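Local coordinates for protein GDSL-like Lipase (Parabacteroides distasonis, PDB 3P94) that probably hydrolyses ester bonds as a serine hydrolase of the GDSL/SGNH family, with lysophospholipase activity suggested but not established, at residues Q57-M62 / I84-H89; N98-L103 / K145-Y150; F128-G133 / G180-L185. All blocks are in the same frame, centred on the assembly; numbering follows the deposited sequence.

Contact 1 (Q57-M62 / I84-H89)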
loop_
_atom_site.group_PDB
_atom_site.type_symbol
_atom_site.label_atom_id
_atom_site.label_comp_id
_atom_site.label_asym_id
_atom_site.label_seq_id
_atom_site.Cartn_x
_atom_site.Cartn_y
_atom_site.Cartn_z
ATOM N N GLN A 57 -9.447 -0.451 2.993
ATOM C CA GLN A 57 -9.212 0.990 2.954
ATOM C C GLN A 57 -8.805 1.502 1.575
ATOM O O GLN A 57 -8.119 0.811 0.818
ATOM C CB GLN A 57 -8.153 1.402 3.979
ATOM C CG GLN A 57 -8.681 1.348 5.408
ATOM C CD GLN A 57 -8.102 2.419 6.300
ATOM O OE1 GLN A 57 -6.993 2.915 6.086
ATOM N NE2 GLN A 57 -8.866 2.822 7.315
ATOM N N THR A 58 -9.236 2.725 1.274
ATOM C CA THR A 58 -8.883 3.428 0.047
ATOM C C THR A 58 -7.829 4.479 0.418
ATOM O O THR A 58 -7.531 4.664 1.606
ATOM C CB THR A 58 -10.112 4.046 -0.647
ATOM O OG1 THR A 58 -10.500 5.261 0.007
ATOM C CG2 THR A 58 -11.279 3.079 -0.801
ATOM N N THR A 59 -7.300 5.197 -0.586
ATOM C CA THR A 59 -6.294 6.254 -0.352
ATOM C C THR A 59 -6.878 7.394 0.510
ATOM O O THR A 59 -6.107 8.083 1.173
ATOM C CB THR A 59 -5.754 6.784 -1.675
ATOM O OG1 THR A 59 -6.826 7.330 -2.434
ATOM C CG2 THR A 59 -4.984 5.720 -2.482
ATOM N N SER A 60 -8.234 7.582 0.506
ATOM C CA SER A 60 -8.887 8.634 1.292
ATOM C C SER A 60 -8.739 8.375 2.805
ATOM O O SER A 60 -8.285 9.272 3.513
ATOM C CB SER A 60 -10.352 8.783 0.902
ATOM O OG SER A 60 -10.453 9.384 -0.377
ATOM N N GLU A 61 -9.070 7.154 3.295
ATOM C CA GLU A 61 -8.922 6.824 4.727
ATOM C C GLU A 61 -7.464 6.876 5.118
ATOM O O GLU A 61 -7.117 7.344 6.198
ATOM C CB GLU A 61 -9.498 5.443 5.079
ATOM C CG GLU A 61 -11.007 5.342 4.912
ATOM C CD GLU A 61 -11.452 4.696 3.611
ATOM O OE1 GLU A 61 -10.674 4.703 2.628
ATOM O OE2 GLU A 61 -12.574 4.144 3.591
HETATM N N MSE A 62 -6.607 6.421 4.211
HETATM C CA MSE A 62 -5.179 6.389 4.442
HETATM C C MSE A 62 -4.592 7.786 4.608
HETATM O O MSE A 62 -3.786 7.991 5.527
HETATM C CB MSE A 62 -4.502 5.630 3.307
HETATM C CG MSE A 62 -4.673 4.148 3.434
HETATM SE SE MSE A 62 -3.618 3.322 2.059
HETATM C CE MSE A 62 -5.018 2.057 1.450
ATOM N N ILE A 84 -5.954 0.140 -4.991
ATOM C CA ILE A 84 -6.823 -0.900 -5.547
ATOM C C ILE A 84 -8.268 -0.785 -5.016
ATOM O O ILE A 84 -9.205 -0.987 -5.790
ATOM C CB ILE A 84 -6.258 -2.349 -5.394
ATOM C CG1 ILE A 84 -6.961 -3.327 -6.355
ATOM C CG2 ILE A 84 -6.354 -2.881 -3.957
ATOM C CD1 ILE A 84 -6.813 -3.045 -7.839
ATOM N N ASN A 85 -8.455 -0.441 -3.730
ATOM C CA ASN A 85 -9.820 -0.340 -3.192
ATOM C C ASN A 85 -10.523 0.930 -3.703
ATOM O O ASN A 85 -11.744 0.941 -3.783
ATOM C CB ASN A 85 -9.837 -0.442 -1.682
ATOM C CG ASN A 85 -9.410 -1.818 -1.220
ATOM O OD1 ASN A 85 -9.833 -2.858 -1.741
ATOM N ND2 ASN A 85 -8.545 -1.859 -0.254
ATOM N N ASP A 86 -9.752 1.949 -4.128
ATOM C CA ASP A 86 -10.309 3.146 -4.778
ATOM C C ASP A 86 -10.853 2.761 -6.158
ATOM O O ASP A 86 -11.908 3.246 -6.561
ATOM C CB ASP A 86 -9.233 4.223 -4.959
ATOM C CG ASP A 86 -8.632 4.770 -3.694
ATOM O OD1 ASP A 86 -7.850 4.035 -3.044
ATOM O OD2 ASP A 86 -8.921 5.946 -3.361
ATOM N N ILE A 87 -10.120 1.880 -6.877
ATOM C CA ILE A 87 -10.511 1.369 -8.207
ATOM C C ILE A 87 -11.782 0.501 -8.040
ATOM O O ILE A 87 -12.674 0.545 -8.890
ATOM C CB ILE A 87 -9.319 0.621 -8.906
ATOM C CG1 ILE A 87 -8.167 1.621 -9.212
ATOM C CG2 ILE A 87 -9.767 -0.093 -10.211
ATOM C CD1 ILE A 87 -6.817 1.009 -9.680
ATOM N N ALA A 88 -11.898 -0.203 -6.904
ATOM C CA ALA A 88 -13.082 -1.020 -6.594
ATOM C C ALA A 88 -14.255 -0.166 -6.038
ATOM O O ALA A 88 -15.347 -0.705 -5.814
ATOM C CB ALA A 88 -12.710 -2.109 -5.605
ATOM N N HIS A 89 -14.027 1.153 -5.826
ATOM C CA HIS A 89 -14.986 2.128 -5.281
ATOM C C HIS A 89 -15.464 1.742 -3.868
ATOM O O HIS A 89 -16.650 1.910 -3.555
ATOM C CB HIS A 89 -16.206 2.328 -6.199
ATOM C CG HIS A 89 -15.934 2.923 -7.544
ATOM N ND1 HIS A 89 -14.706 3.481 -7.889
ATOM C CD2 HIS A 89 -16.765 3.015 -8.595
ATOM C CE1 HIS A 89 -14.839 3.875 -9.143
ATOM N NE2 HIS A 89 -16.051 3.598 -9.607
HETATM O O HOH W 1 -6.485 0.673 -1.620
HETATM O O HOH W 2 -11.464 6.382 -2.343
#
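The carboxylate of Asp86 turns both oxygens to the start of helix 59-71. Asp86 OD1 takes the hydrogen bond of Thr59 N (2.8 Å) on its syn lone pair. The hydroxyl comes from another side. Thr59 OG1 donates to Asp86 OD2 at 2.7 Å from above the carboxylate plane, 36° out of it. With chi1 60°, this OG1 sits between its own backbone N and carbonyl carbon, which brings backbone and hydroxyl donors to the same carboxylate. Asn85 ND2 donates to Gln57 O at 2.9 Å, with that oxygen nearly in the amide plane. At Gln57 O, the donor stands well above the carbonyl plane.

Thr58 is the N-cap of helix 59-71 and forms a capping box with Glu61. Thr58 N and Thr58 OG1 reach Glu61 OE1 from opposite faces of its plane. Ser60 N gives the capping bond to Thr58 OG1 (3.3 Å). Asp86, from helix 84-87, accepts from Thr59 N in the first turn, beside this box. Asn85 and Asp86 belong to the Gly-x-Asn-Asp block of SGNH hydrolases. Asn85 touches residues of the likely catalytic triad and, as in relatives, may contribute to the oxyanion hole.

Two waters bridge the segments. One donates to Gln57 O and accepts from Asn85 N. The other donates to Thr58 OG1 and to Asp86 OD2. Thr58 CG2 packs 3.9 Å from Asn85 CB. Asn102 ND2, on helix 96-112, also bonds to Thr59 OG1.

Contact 2 (N98-L103 / K145-Y150)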
loop_
_atom_site.group_PDB
_atom_site.type_symbol
_atom_site.label_atom_id
_atom_site.label_comp_id
_atom_site.label_asym_id
_atom_site.label_seq_id
_atom_site.Cartn_x
_atom_site.Cartn_y
_atom_site.Cartn_z
ATOM N N ASN A 98 -7.894 11.637 -8.781
ATOM C CA ASN A 98 -8.085 12.012 -7.385
ATOM C C ASN A 98 -7.502 10.951 -6.447
ATOM O O ASN A 98 -7.084 11.285 -5.334
ATOM C CB ASN A 98 -9.564 12.292 -7.105
ATOM C CG ASN A 98 -10.068 13.538 -7.804
ATOM O OD1 ASN A 98 -9.338 14.503 -8.027
ATOM N ND2 ASN A 98 -11.333 13.548 -8.151
ATOM N N VAL A 99 -7.427 9.687 -6.917
ATOM C CA VAL A 99 -6.778 8.572 -6.213
ATOM C C VAL A 99 -5.281 8.905 -6.174
ATOM O O VAL A 99 -4.664 8.885 -5.103
ATOM C CB VAL A 99 -7.059 7.214 -6.912
ATOM C CG1 VAL A 99 -6.308 6.066 -6.231
ATOM C CG2 VAL A 99 -8.562 6.928 -6.987
ATOM N N PHE A 100 -4.729 9.290 -7.347
ATOM C CA PHE A 100 -3.339 9.709 -7.490
ATOM C C PHE A 100 -3.055 10.932 -6.595
ATOM O O PHE A 100 -2.010 10.974 -5.956
ATOM C CB PHE A 100 -3.015 10.017 -8.963
ATOM C CG PHE A 100 -1.631 10.589 -9.183
ATOM C CD1 PHE A 100 -0.500 9.837 -8.907
ATOM C CD2 PHE A 100 -1.463 11.889 -9.655
ATOM C CE1 PHE A 100 0.779 10.378 -9.092
ATOM C CE2 PHE A 100 -0.181 12.425 -9.851
ATOM C CZ PHE A 100 0.927 11.661 -9.574
ATOM N N GLY A 101 -3.993 11.886 -6.562
ATOM C CA GLY A 101 -3.892 13.105 -5.761
ATOM C C GLY A 101 -3.733 12.831 -4.280
ATOM O O GLY A 101 -2.949 13.506 -3.606
ATOM N N ASN A 102 -4.466 11.827 -3.762
ATOM C CA ASN A 102 -4.371 11.397 -2.368
ATOM C C ASN A 102 -2.971 10.851 -2.074
ATOM O O ASN A 102 -2.422 11.121 -1.000
ATOM C CB ASN A 102 -5.418 10.336 -2.054
ATOM C CG ASN A 102 -6.796 10.864 -1.779
ATOM O OD1 ASN A 102 -6.991 12.018 -1.424
ATOM N ND2 ASN A 102 -7.780 10.006 -1.877
ATOM N N LEU A 103 -2.402 10.077 -3.033
ATOM C CA LEU A 103 -1.052 9.514 -2.892
ATOM C C LEU A 103 -0.015 10.644 -2.888
ATOM O O LEU A 103 0.911 10.594 -2.089
ATOM C CB LEU A 103 -0.759 8.489 -4.012
ATOM C CG LEU A 103 -1.634 7.203 -4.004
ATOM C CD1 LEU A 103 -1.565 6.485 -5.349
ATOM C CD2 LEU A 103 -1.224 6.254 -2.895
ATOM N N LYS A 145 1.425 4.164 -13.895
ATOM C CA LYS A 145 2.172 5.033 -14.797
ATOM C C LYS A 145 2.377 6.389 -14.130
ATOM O O LYS A 145 3.489 6.922 -14.155
ATOM C CB LYS A 145 1.431 5.177 -16.141
ATOM C CG LYS A 145 2.313 5.639 -17.269
ATOM C CD LYS A 145 1.497 6.020 -18.493
ATOM C CE LYS A 145 2.365 6.711 -19.523
ATOM N NZ LYS A 145 1.551 7.343 -20.593
ATOM N N TRP A 146 1.307 6.923 -13.508
ATOM C CA TRP A 146 1.326 8.205 -12.793
ATOM C C TRP A 146 2.206 8.135 -11.547
ATOM O O TRP A 146 3.001 9.056 -11.322
ATOM C CB TRP A 146 -0.090 8.638 -12.410
ATOM C CG TRP A 146 -0.949 9.024 -13.578
ATOM C CD1 TRP A 146 -0.536 9.495 -14.793
ATOM C CD2 TRP A 146 -2.380 8.991 -13.625
ATOM N NE1 TRP A 146 -1.617 9.770 -15.587
ATOM C CE2 TRP A 146 -2.767 9.461 -14.897
ATOM C CE3 TRP A 146 -3.373 8.613 -12.710
ATOM C CZ2 TRP A 146 -4.108 9.565 -15.276
ATOM C CZ3 TRP A 146 -4.700 8.722 -13.085
ATOM C CH2 TRP A 146 -5.056 9.217 -14.343
ATOM N N ILE A 147 2.068 7.050 -10.751
ATOM C CA ILE A 147 2.868 6.840 -9.535
ATOM C C ILE A 147 4.357 6.798 -9.898
ATOM O O ILE A 147 5.151 7.502 -9.269
ATOM C CB ILE A 147 2.447 5.558 -8.770
ATOM C CG1 ILE A 147 0.993 5.650 -8.249
ATOM C CG2 ILE A 147 3.429 5.259 -7.603
ATOM C CD1 ILE A 147 0.415 4.252 -7.753
ATOM N N LYS A 148 4.724 5.971 -10.903
ATOM C CA LYS A 148 6.117 5.821 -11.344
ATOM C C LYS A 148 6.710 7.147 -11.842
ATOM O O LYS A 148 7.843 7.473 -11.482
ATOM C CB LYS A 148 6.245 4.746 -12.430
ATOM C CG LYS A 148 7.708 4.339 -12.658
ATOM C CD LYS A 148 7.875 3.378 -13.829
ATOM C CE LYS A 148 9.292 2.849 -13.903
ATOM N NZ LYS A 148 10.300 3.940 -14.085
ATOM N N GLU A 149 5.958 7.897 -12.668
ATOM C CA GLU A 149 6.398 9.186 -13.207
ATOM C C GLU A 149 6.605 10.205 -12.072
ATOM O O GLU A 149 7.611 10.919 -12.077
ATOM C CB GLU A 149 5.394 9.700 -14.239
ATOM C CG GLU A 149 5.691 9.211 -15.650
ATOM C CD GLU A 149 4.524 9.131 -16.618
ATOM O OE1 GLU A 149 3.520 9.854 -16.420
ATOM O OE2 GLU A 149 4.624 8.346 -17.589
ATOM N N TYR A 150 5.692 10.235 -11.081
ATOM C CA TYR A 150 5.810 11.095 -9.898
ATOM C C TYR A 150 7.056 10.713 -9.067
ATOM O O TYR A 150 7.817 11.598 -8.669
ATOM C CB TYR A 150 4.540 11.034 -9.022
ATOM C CG TYR A 150 4.624 11.917 -7.792
ATOM C CD1 TYR A 150 4.374 13.283 -7.871
ATOM C CD2 TYR A 150 5.003 11.395 -6.558
ATOM C CE1 TYR A 150 4.483 14.104 -6.751
ATOM C CE2 TYR A 150 5.136 12.213 -5.434
ATOM C CZ TYR A 150 4.866 13.565 -5.532
ATOM O OH TYR A 150 5.017 14.360 -4.415
#
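Phe100 reaches from helix 96-112 into an aromatic cluster with Trp146 and Tyr150 of helix 137-153. In this flavodoxin-like fold the two helices precede and follow strand 116-120. Their segments run in the same general direction, 33° apart, with axes 10.6 Å from each other at closest approach.

The Phe100 side chain swings its CG opposite the backbone N (chi1 174°), and this carries the ring across to the other helix. Trp146 CB lies over one face of that ring, 3.9 Å from its centroid, in a CH-pi contact. The Trp146 indole is turned obliquely to Phe100. Trp146 CE3 approaches Phe100 CB at 4.0 Å. The Trp146 side chain also lies close to a bound tetraethylene glycol, probably from the crystallisation liquor.

Tyr150 meets Phe100 differently. Phe100 points its edge at the Tyr150 face in an offset edge-to-face pair, the planes 81° apart. Tyr150 CB sits at the Phe100 edge, 3.7 Å from Phe100 CZ. Replacing Phe100 with an alanine would probably open a gap between the helices and leave Trp146 CB and the Tyr150 ring without their aromatic partner.

Deeper in, Leu103 CD1 packs on Ile147 CD1 at 3.8 Å. Both residues, and Tyr150 as well, also touch Phe119 of strand 116-120, so the helix pair is seated on the sheet. Phe100 CE1 lies 3.4 Å from Trp146 O, the same carbonyl oxygen that accepts the helical bond from Tyr150 N.

Contact 3 (F128-G133 / G180-L185)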
loop_
_atom_site.group_PDB
_atom_site.type_symbol
_atom_site.label_atom_id
_atom_site.label_comp_id
_atom_site.label_asym_id
_atom_site.label_seq_id
_atom_site.Cartn_x
_atom_site.Cartn_y
_atom_site.Cartn_z
ATOM N N PHE A 128 -12.633 -8.032 -9.579
ATOM C CA PHE A 128 -12.910 -8.031 -8.145
ATOM C C PHE A 128 -14.070 -8.978 -7.886
ATOM O O PHE A 128 -15.191 -8.656 -8.270
ATOM C CB PHE A 128 -13.239 -6.619 -7.636
ATOM C CG PHE A 128 -12.220 -5.560 -7.922
ATOM C CD1 PHE A 128 -10.930 -5.681 -7.449
ATOM C CD2 PHE A 128 -12.576 -4.403 -8.600
ATOM C CE1 PHE A 128 -9.997 -4.693 -7.693
ATOM C CE2 PHE A 128 -11.648 -3.406 -8.836
ATOM C CZ PHE A 128 -10.365 -3.548 -8.364
ATOM N N PRO A 129 -13.856 -10.175 -7.312
ATOM C CA PRO A 129 -14.995 -11.088 -7.099
ATOM C C PRO A 129 -16.124 -10.459 -6.261
ATOM O O PRO A 129 -17.294 -10.746 -6.508
ATOM C CB PRO A 129 -14.357 -12.279 -6.379
ATOM C CG PRO A 129 -12.902 -12.224 -6.766
ATOM C CD PRO A 129 -12.591 -10.761 -6.819
ATOM N N TRP A 130 -15.741 -9.571 -5.307
ATOM C CA TRP A 130 -16.624 -8.845 -4.384
ATOM C C TRP A 130 -17.303 -7.632 -5.063
ATOM O O TRP A 130 -18.304 -7.130 -4.545
ATOM C CB TRP A 130 -15.861 -8.411 -3.106
ATOM C CG TRP A 130 -14.948 -7.221 -3.241
ATOM C CD1 TRP A 130 -15.266 -5.913 -3.017
ATOM C CD2 TRP A 130 -13.547 -7.244 -3.554
ATOM N NE1 TRP A 130 -14.164 -5.115 -3.219
ATOM C CE2 TRP A 130 -13.092 -5.907 -3.543
ATOM C CE3 TRP A 130 -12.635 -8.268 -3.865
ATOM C CZ2 TRP A 130 -11.765 -5.565 -3.832
ATOM C CZ3 TRP A 130 -11.319 -7.930 -4.140
ATOM C CH2 TRP A 130 -10.893 -6.595 -4.119
ATOM N N ARG A 131 -16.760 -7.151 -6.207
ATOM C CA ARG A 131 -17.311 -6.020 -6.976
ATOM C C ARG A 131 -17.176 -6.346 -8.493
ATOM O O ARG A 131 -16.294 -5.811 -9.165
ATOM C CB ARG A 131 -16.613 -4.703 -6.585
ATOM C CG ARG A 131 -17.389 -3.441 -6.992
ATOM C CD ARG A 131 -18.176 -2.824 -5.843
ATOM N NE ARG A 131 -17.295 -2.380 -4.763
ATOM C CZ ARG A 131 -17.627 -2.360 -3.477
ATOM N NH1 ARG A 131 -18.836 -2.748 -3.089
ATOM N NH2 ARG A 131 -16.753 -1.957 -2.568
ATOM N N PRO A 132 -17.983 -7.292 -9.025
ATOM C CA PRO A 132 -17.818 -7.707 -10.434
ATOM C C PRO A 132 -18.056 -6.624 -11.496
ATOM O O PRO A 132 -18.759 -5.643 -11.254
ATOM C CB PRO A 132 -18.853 -8.829 -10.589
ATOM C CG PRO A 132 -19.852 -8.578 -9.518
ATOM C CD PRO A 132 -19.054 -8.071 -8.366
ATOM N N GLY A 133 -17.466 -6.849 -12.670
ATOM C CA GLY A 133 -17.575 -6.009 -13.864
ATOM C C GLY A 133 -16.940 -4.639 -13.799
ATOM O O GLY A 133 -17.364 -3.744 -14.528
ATOM N N GLY A 180 -7.406 -13.552 -7.207
ATOM C CA GLY A 180 -6.832 -12.785 -8.311
ATOM C C GLY A 180 -6.497 -11.338 -7.963
ATOM O O GLY A 180 -6.193 -10.552 -8.859
ATOM N N VAL A 181 -6.552 -10.962 -6.661
ATOM C CA VAL A 181 -6.270 -9.601 -6.169
ATOM C C VAL A 181 -5.295 -9.655 -4.957
ATOM O O VAL A 181 -4.312 -8.900 -4.911
ATOM C CB VAL A 181 -7.570 -8.809 -5.785
ATOM C CG1 VAL A 181 -7.252 -7.371 -5.357
ATOM C CG2 VAL A 181 -8.586 -8.797 -6.922
ATOM N N HIS A 182 -5.605 -10.517 -3.971
ATOM C CA HIS A 182 -4.830 -10.656 -2.738
ATOM C C HIS A 182 -3.894 -11.843 -2.831
ATOM O O HIS A 182 -4.286 -12.955 -3.209
ATOM C CB HIS A 182 -5.754 -10.734 -1.535
ATOM C CG HIS A 182 -6.623 -9.527 -1.482
ATOM N ND1 HIS A 182 -7.831 -9.493 -2.145
ATOM C CD2 HIS A 182 -6.353 -8.297 -1.000
ATOM C CE1 HIS A 182 -8.272 -8.254 -2.019
ATOM N NE2 HIS A 182 -7.426 -7.507 -1.313
ATOM N N PRO A 183 -2.612 -11.591 -2.561
ATOM C CA PRO A 183 -1.614 -12.649 -2.747
ATOM C C PRO A 183 -1.687 -13.787 -1.747
ATOM O O PRO A 183 -2.167 -13.643 -0.628
ATOM C CB PRO A 183 -0.263 -11.922 -2.601
ATOM C CG PRO A 183 -0.569 -10.491 -2.417
ATOM C CD PRO A 183 -2.002 -10.321 -2.114
ATOM N N THR A 184 -1.176 -14.925 -2.178
ATOM C CA THR A 184 -0.938 -16.107 -1.360
ATOM C C THR A 184 0.457 -15.899 -0.763
ATOM O O THR A 184 1.087 -14.883 -1.063
ATOM C CB THR A 184 -1.007 -17.355 -2.258
ATOM O OG1 THR A 184 -0.100 -17.134 -3.348
ATOM C CG2 THR A 184 -2.425 -17.637 -2.760
ATOM N N LEU A 185 0.989 -16.878 -0.022
ATOM C CA LEU A 185 2.347 -16.784 0.516
ATOM C C LEU A 185 3.378 -16.700 -0.631
ATOM O O LEU A 185 4.345 -15.941 -0.528
ATOM C CB LEU A 185 2.637 -17.980 1.443
ATOM C CG LEU A 185 4.026 -18.046 2.112
ATOM C CD1 LEU A 185 4.352 -16.770 2.904
ATOM C CD2 LEU A 185 4.140 -19.283 2.998
#
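Val181 carries the apolar part of this contact. Its two methyl groups divide the work. Val181 CG2 touches Phe128 CD1 at 3.9 Å, approaching that ring obliquely. Val181 CG1 meets Trp130 at the edge of the indole, 3.9 Å from Trp130 CH2. The valine torsion, with CG1 opposite the backbone N (chi1 -177°), puts both methyls in touch with the 128-133 loop. Pro129 CD adds a looser touch on CG2.

The aromatic part joins Trp130 and His182. Trp130 CZ3 lies at the edge of the imidazole, near its plane, 3.7 Å from His182 CE1. The rings are oblique, with planes at 42°. Two conformers are deposited for Trp130, and these contacts describe one of them. Phe128 CB backs one face of the indole, over its centre. The type I turn from Phe128 to Arg131, closed by Arg131 N to Phe128 O, folds Trp130 back over Phe128.

The polar atoms of His182 bond to partners outside the two segments. His182 NE2 bonds to Ser31 OG, and His182 ND1 to Asp179 OD2, a geometry consistent with the Ser-His-Asp triad of SGNH hydrolases. Val181 N bonds to Asp179 OD1.

No hydrogen bond crosses between the loops. The closest approaches are all between carbons. The 128-133 loop meets the probable catalytic histidine at CE1, and the contact asks no hydrogen bond of its ring nitrogens, which bond to Ser31 and Asp179.

Contact 1 is the most buried and the most polar, joining the start of helix 59-71 to helix 84-87 through a carboxylate, an amide and waters. Contact 2 is partly buried, without a hydrogen bond across it, mostly aromatic and aliphatic, and packed against the sheet at strand 116-120. Contact 3 is held without hydrogen bonds, by apolar and aromatic touches between loops, with Pro129 and Trp130 at the surface. Contacts 1 and 2 share a seam: Asn102 reaches Thr59, and Val99 packs on Asp86. Contacts 1 and 3 meet around helix 84-87, where Arg131 NE bonds to Ala88 O and Phe128 packs on Ile84. Contacts 2 and 3 do not touch, their nearest atoms about 11 Å apart.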